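Long-range contact in galactokinase (Bifidobacterium longum subsp. infantis ATCC 15697 = JCM 1222 = DSM 20088, PDB 6TEQ), which probably phosphorylates galactose with ATP, as a GHMP-family galactokinase, and is captured here with a fluorinated galactose in its sugar pocket: residues L43-L56 / H302-V314. Numbering follows the deposited sequence. Where two conformers were deposited one is given.
With GAF (2-deoxy-2-fluoro-alpha-D-galactopyranose), chain M.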
loop_
_atom_site.group_PDB
_atom_site.type_symbol
_atom_site.label_atom_id
_atom_site.label_comp_id
_atom_site.label_asym_id
_atom_site.label_seq_id
_atom_site.Cartn_x
_atom_site.Cartn_y
_atom_site.Cartn_z
ATOM N N LEU A 43 -5.031 4.347 6.174
ATOM C CA LEU A 43 -5.425 5.314 7.204
ATOM C C LEU A 43 -5.109 4.708 8.570
ATOM O O LEU A 43 -4.671 5.436 9.467
ATOM C CB LEU A 43 -6.887 5.699 7.078
ATOM C CG LEU A 43 -7.316 6.387 5.797
ATOM C CD1 LEU A 43 -8.806 6.535 5.811
ATOM C CD2 LEU A 43 -6.624 7.735 5.612
ATOM N N ILE A 44 -5.475 3.444 8.759
ATOM C CA ILE A 44 -5.253 2.731 10.035
ATOM C C ILE A 44 -5.490 1.259 9.768
ATOM O O ILE A 44 -6.071 0.908 8.757
ATOM C CB ILE A 44 -6.239 3.342 11.085
ATOM C CG1 ILE A 44 -5.840 2.979 12.494
ATOM C CG2 ILE A 44 -7.690 3.030 10.819
ATOM C CD1 ILE A 44 -6.530 3.804 13.573
ATOM N N GLY A 45 -4.946 0.447 10.647
ATOM C CA GLY A 45 -4.963 -1.013 10.515
ATOM C C GLY A 45 -3.680 -1.466 9.885
ATOM O O GLY A 45 -3.677 -2.005 8.790
ATOM N N GLU A 46 -2.616 -1.234 10.600
ATOM C CA GLU A 46 -1.261 -1.434 10.130
ATOM C C GLU A 46 -0.685 -2.695 10.753
ATOM O O GLU A 46 -0.882 -3.012 11.938
ATOM C CB GLU A 46 -0.392 -0.239 10.500
ATOM C CG GLU A 46 0.682 0.058 9.481
ATOM C CD GLU A 46 0.066 0.677 8.216
ATOM O OE1 GLU A 46 -0.167 -0.095 7.230
ATOM O OE2 GLU A 46 -0.255 1.913 8.220
ATOM N N HIS A 47 -0.080 -3.465 9.874
ATOM C CA HIS A 47 0.493 -4.745 10.233
ATOM C C HIS A 47 -0.591 -5.715 10.690
ATOM O O HIS A 47 -0.307 -6.586 11.538
ATOM C CB HIS A 47 1.651 -4.560 11.134
ATOM C CG HIS A 47 2.890 -4.128 10.470
ATOM N ND1 HIS A 47 3.704 -4.989 9.745
ATOM C CD2 HIS A 47 3.447 -2.878 10.345
ATOM C CE1 HIS A 47 4.685 -4.257 9.243
ATOM N NE2 HIS A 47 4.551 -3.010 9.579
ATOM N N THR A 48 -1.761 -5.603 10.107
ATOM C CA THR A 48 -2.894 -6.470 10.398
ATOM C C THR A 48 -3.271 -7.314 9.187
ATOM O O THR A 48 -3.894 -8.351 9.371
ATOM C CB THR A 48 -4.106 -5.624 10.794
ATOM O OG1 THR A 48 -4.411 -4.673 9.780
ATOM C CG2 THR A 48 -3.900 -4.880 12.085
ATOM N N ASP A 49 -2.929 -6.897 7.974
ATOM C CA ASP A 49 -3.374 -7.654 6.786
ATOM C C ASP A 49 -2.939 -9.125 6.815
ATOM O O ASP A 49 -3.795 -10.019 6.574
ATOM C CB ASP A 49 -3.026 -6.937 5.512
ATOM C CG ASP A 49 -1.577 -6.680 5.174
ATOM O OD1 ASP A 49 -0.756 -6.764 6.078
ATOM O OD2 ASP A 49 -1.317 -6.432 3.963
ATOM N N TYR A 50 -1.671 -9.379 7.063
ATOM C CA TYR A 50 -1.122 -10.747 7.013
ATOM C C TYR A 50 -1.513 -11.491 8.293
ATOM O O TYR A 50 -1.251 -12.686 8.373
ATOM C CB TYR A 50 0.399 -10.708 6.798
ATOM C CG TYR A 50 1.206 -9.841 7.746
ATOM C CD1 TYR A 50 1.444 -10.288 9.053
ATOM C CD2 TYR A 50 1.730 -8.614 7.331
ATOM C CE1 TYR A 50 2.156 -9.507 9.960
ATOM C CE2 TYR A 50 2.504 -7.846 8.195
ATOM C CZ TYR A 50 2.702 -8.294 9.513
ATOM O OH TYR A 50 3.462 -7.536 10.351
ATOM N N ASN A 51 -2.187 -10.812 9.236
ATOM C CA ASN A 51 -2.799 -11.443 10.443
ATOM C C ASN A 51 -4.318 -11.650 10.268
ATOM O O ASN A 51 -4.989 -11.870 11.289
ATOM C CB ASN A 51 -2.493 -10.573 11.654
ATOM C CG ASN A 51 -1.035 -10.631 12.049
ATOM O OD1 ASN A 51 -0.524 -11.733 12.231
ATOM N ND2 ASN A 51 -0.375 -9.462 12.125
ATOM N N ALA A 52 -4.854 -11.525 9.055
ATOM C CA ALA A 52 -6.290 -11.718 8.736
ATOM C C ALA A 52 -7.121 -10.614 9.431
ATOM O O ALA A 52 -8.287 -10.841 9.801
ATOM C CB ALA A 52 -6.765 -13.114 9.147
ATOM N N GLY A 53 -6.534 -9.430 9.628
ATOM C CA GLY A 53 -7.187 -8.355 10.361
ATOM C C GLY A 53 -7.972 -7.437 9.461
ATOM O O GLY A 53 -8.372 -7.812 8.366
ATOM N N LEU A 54 -8.222 -6.269 10.001
ATOM C CA LEU A 54 -8.942 -5.177 9.320
ATOM C C LEU A 54 -7.938 -4.120 8.920
ATOM O O LEU A 54 -6.978 -3.853 9.675
ATOM C CB LEU A 54 -9.982 -4.512 10.223
ATOM C CG LEU A 54 -11.060 -5.464 10.714
ATOM C CD1 LEU A 54 -11.974 -4.756 11.698
ATOM C CD2 LEU A 54 -11.869 -6.020 9.553
ATOM N N CYS A 55 -8.217 -3.468 7.776
ATOM C CA CYS A 55 -7.408 -2.340 7.252
ATOM C C CYS A 55 -8.353 -1.277 6.724
ATOM O O CYS A 55 -9.549 -1.569 6.518
ATOM C CB CYS A 55 -6.432 -2.781 6.164
ATOM S SG CYS A 55 -5.550 -4.322 6.537
ATOM N N LEU A 56 -7.811 -0.092 6.491
ATOM C CA LEU A 56 -8.599 1.037 5.971
ATOM C C LEU A 56 -7.769 1.927 5.072
ATOM O O LEU A 56 -7.468 3.064 5.453
ATOM C CB LEU A 56 -9.207 1.786 7.157
ATOM C CG LEU A 56 -10.319 2.751 6.789
ATOM C CD1 LEU A 56 -11.562 2.003 6.287
ATOM C CD2 LEU A 56 -10.673 3.602 7.982
ATOM N N HIS A 302 -0.027 -5.128 19.805
ATOM C CA HIS A 302 -0.218 -4.215 18.673
ATOM C C HIS A 302 -1.334 -4.816 17.830
ATOM O O HIS A 302 -2.230 -4.064 17.492
ATOM C CB HIS A 302 1.062 -4.056 17.843
ATOM C CG HIS A 302 0.695 -3.380 16.573
ATOM N ND1 HIS A 302 0.388 -2.081 16.542
ATOM C CD2 HIS A 302 0.512 -3.873 15.336
ATOM C CE1 HIS A 302 -0.080 -1.750 15.346
ATOM N NE2 HIS A 302 0.021 -2.843 14.564
ATOM N N VAL A 303 -1.250 -6.105 17.399
ATOM C CA VAL A 303 -2.183 -6.564 16.349
ATOM C C VAL A 303 -3.614 -6.478 16.899
ATOM O O VAL A 303 -4.545 -6.063 16.204
ATOM C CB VAL A 303 -1.818 -7.969 15.867
ATOM C CG1 VAL A 303 -2.866 -8.511 14.947
ATOM C CG2 VAL A 303 -0.458 -7.948 15.164
ATOM N N VAL A 304 -3.777 -6.884 18.131
ATOM C CA VAL A 304 -5.117 -7.001 18.732
ATOM C C VAL A 304 -5.689 -5.608 18.876
ATOM O O VAL A 304 -6.834 -5.409 18.490
ATOM C CB VAL A 304 -5.041 -7.707 20.086
ATOM C CG1 VAL A 304 -6.281 -7.475 20.917
ATOM C CG2 VAL A 304 -4.760 -9.165 19.885
ATOM N N THR A 305 -4.948 -4.678 19.422
ATOM C CA THR A 305 -5.442 -3.296 19.666
ATOM C C THR A 305 -5.667 -2.583 18.330
ATOM O O THR A 305 -6.583 -1.781 18.200
ATOM C CB THR A 305 -4.582 -2.515 20.663
ATOM O OG1 THR A 305 -3.273 -2.333 20.124
ATOM C CG2 THR A 305 -4.560 -3.184 22.034
ATOM N N GLU A 306 -4.812 -2.859 17.342
ATOM C CA GLU A 306 -4.905 -2.146 16.047
ATOM C C GLU A 306 -6.192 -2.597 15.368
ATOM O O GLU A 306 -6.854 -1.736 14.694
ATOM C CB GLU A 306 -3.668 -2.443 15.187
ATOM C CG GLU A 306 -3.609 -1.651 13.919
ATOM C CD GLU A 306 -3.214 -0.201 14.051
ATOM O OE1 GLU A 306 -3.124 0.316 15.194
ATOM O OE2 GLU A 306 -3.067 0.394 12.990
ATOM N N ILE A 307 -6.509 -3.878 15.368
ATOM C CA ILE A 307 -7.733 -4.353 14.689
ATOM C C ILE A 307 -8.932 -3.619 15.306
ATOM O O ILE A 307 -9.792 -3.095 14.536
ATOM C CB ILE A 307 -7.867 -5.883 14.747
ATOM C CG1 ILE A 307 -6.757 -6.595 13.945
ATOM C CG2 ILE A 307 -9.233 -6.321 14.275
ATOM C CD1 ILE A 307 -6.660 -8.104 14.132
ATOM N N GLU A 308 -8.974 -3.508 16.630
ATOM C CA GLU A 308 -10.096 -2.817 17.265
ATOM C C GLU A 308 -10.059 -1.329 16.898
ATOM O O GLU A 308 -11.119 -0.728 16.658
ATOM C CB GLU A 308 -10.076 -2.958 18.788
ATOM C CG GLU A 308 -11.434 -2.623 19.344
ATOM C CD GLU A 308 -12.539 -3.633 19.031
ATOM O OE1 GLU A 308 -12.456 -4.721 19.469
ATOM O OE2 GLU A 308 -13.479 -3.305 18.345
ATOM N N ARG A 309 -8.879 -0.700 16.822
ATOM C CA ARG A 309 -8.805 0.705 16.427
ATOM C C ARG A 309 -9.445 0.891 15.064
ATOM O O ARG A 309 -9.971 2.006 14.806
ATOM C CB ARG A 309 -7.366 1.207 16.447
ATOM C CG ARG A 309 -6.865 1.466 17.857
ATOM C CD ARG A 309 -5.538 2.183 17.881
ATOM N NE ARG A 309 -4.449 1.283 17.480
ATOM C CZ ARG A 309 -3.779 0.509 18.338
ATOM N NH1 ARG A 309 -4.006 0.622 19.634
ATOM N NH2 ARG A 309 -2.778 -0.235 17.912
ATOM N N VAL A 310 -9.312 -0.047 14.145
ATOM C CA VAL A 310 -9.947 0.150 12.826
ATOM C C VAL A 310 -11.456 0.340 13.033
ATOM O O VAL A 310 -12.056 1.217 12.407
ATOM C CB VAL A 310 -9.623 -0.939 11.818
ATOM C CG1 VAL A 310 -10.347 -0.688 10.517
ATOM C CG2 VAL A 310 -8.118 -1.084 11.545
ATOM N N ARG A 311 -12.087 -0.613 13.705
ATOM C CA ARG A 311 -13.539 -0.492 13.993
ATOM C C ARG A 311 -13.799 0.895 14.599
ATOM O O ARG A 311 -14.674 1.636 14.090
ATOM C CB ARG A 311 -13.998 -1.579 14.963
ATOM C CG ARG A 311 -13.717 -2.991 14.474
ATOM C CD ARG A 311 -14.495 -4.010 15.283
ATOM N NE ARG A 311 -13.961 -5.384 15.153
ATOM C CZ ARG A 311 -14.331 -6.216 14.231
ATOM N NH1 ARG A 311 -15.276 -5.837 13.382
ATOM N NH2 ARG A 311 -13.795 -7.434 14.191
ATOM N N SER A 312 -13.026 1.260 15.614
ATOM C CA SER A 312 -13.212 2.545 16.330
ATOM C C SER A 312 -13.144 3.735 15.357
ATOM O O SER A 312 -13.897 4.695 15.523
ATOM C CB SER A 312 -12.282 2.686 17.438
ATOM O OG SER A 312 -12.588 1.669 18.417
ATOM N N PHE A 313 -12.199 3.668 14.410
ATOM C CA PHE A 313 -12.003 4.760 13.489
ATOM C C PHE A 313 -13.214 4.875 12.568
ATOM O O PHE A 313 -13.606 5.981 12.237
ATOM C CB PHE A 313 -10.682 4.567 12.732
ATOM C CG PHE A 313 -10.370 5.744 11.869
ATOM C CD1 PHE A 313 -9.552 6.768 12.299
ATOM C CD2 PHE A 313 -10.882 5.814 10.602
ATOM C CE1 PHE A 313 -9.235 7.839 11.479
ATOM C CE2 PHE A 313 -10.610 6.911 9.806
ATOM C CZ PHE A 313 -9.801 7.927 10.245
ATOM N N VAL A 314 -13.648 3.743 11.978
ATOM C CA VAL A 314 -14.795 3.753 11.060
ATOM C C VAL A 314 -15.972 4.421 11.796
ATOM O O VAL A 314 -16.678 5.231 11.194
ATOM C CB VAL A 314 -15.060 2.302 10.609
ATOM C CG1 VAL A 314 -16.400 2.136 9.998
ATOM C CG2 VAL A 314 -13.940 1.852 9.645
HETATM C C1 GAF M . 3.619 -3.166 3.775
HETATM C C2 GAF M . 2.965 -4.357 3.107
HETATM F F2 GAF M . 3.199 -4.293 1.774
HETATM C C3 GAF M . 1.473 -4.403 3.365
HETATM O O3 GAF M . 0.973 -5.640 2.964
HETATM C C4 GAF M . 1.160 -4.249 4.883
HETATM O O4 GAF M . 1.539 -5.382 5.654
HETATM C C5 GAF M . 1.843 -3.026 5.391
HETATM O O5 GAF M . 3.228 -3.116 5.155
HETATM C C6 GAF M . 1.628 -2.783 6.870
HETATM O O6 GAF M . 0.249 -2.562 7.166
HETATM O O1 GAF M . 3.149 -2.061 3.026
#
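Ile-44 packs on Arg-309 and Phe-313 of segment 302-314, part of helix 294-318. With CG1 anti to the backbone N (chi1 -164°), its CD1 reaches CB of Arg-309, while its CG2 meets CB of Phe-313 at 3.9 Å. Gly-45 follows, with its CA 3.3 Å from CG2 of Val-310. A CB here would clash with that methyl, and the backbone angles themselves call for glycine. The amides of Gly-45 and Glu-46 both donate to OE2 of Glu-306. The Gly-45 N bond (3.0 Å) comes from above the carboxylate plane. The straighter Glu-46 N bond (2.9 Å) uses the anti lone pair. Ser-332 of helix 322-338 also bonds OE2, and Arg-309 grips OE1 side-on through NE and NH2, which probably fixes the rotation of the carboxylate. The carbonyl O of Glu-46 accepts a nearly linear bond from NE2 of His-302 (2.8 Å, 172°), in the plane of the imidazole; Ser-335 bonds the ring's other nitrogen. Thr-48 lays CG2 on CG of Glu-306 and on CG1 of Ile-307, and its OG1 donates to the Leu-54 carbonyl across the turn. Asn-51 ND2 donates to the His-47 carbonyl O, and the same amide nitrogen lies against CG2 of Val-303. Leu-54 puts CD1 over one face of the Arg-311 guanidinium, and its CB packs on CG1 of Val-310. Leu-56 ends the run, CD2 pressed to CD2 of Phe-313 at 3.4 Å. Replacing Glu-306 with an alanine would probably leave the two loop amides without their acceptor and Arg-309 without its counter-charge. The helix is thus a second shell to the galactose-binding loop. It holds the peptides around Glu-46 from behind, while the next amide, His-47 N, donates to O6 of the bound fluorogalactose at 2.9 Å.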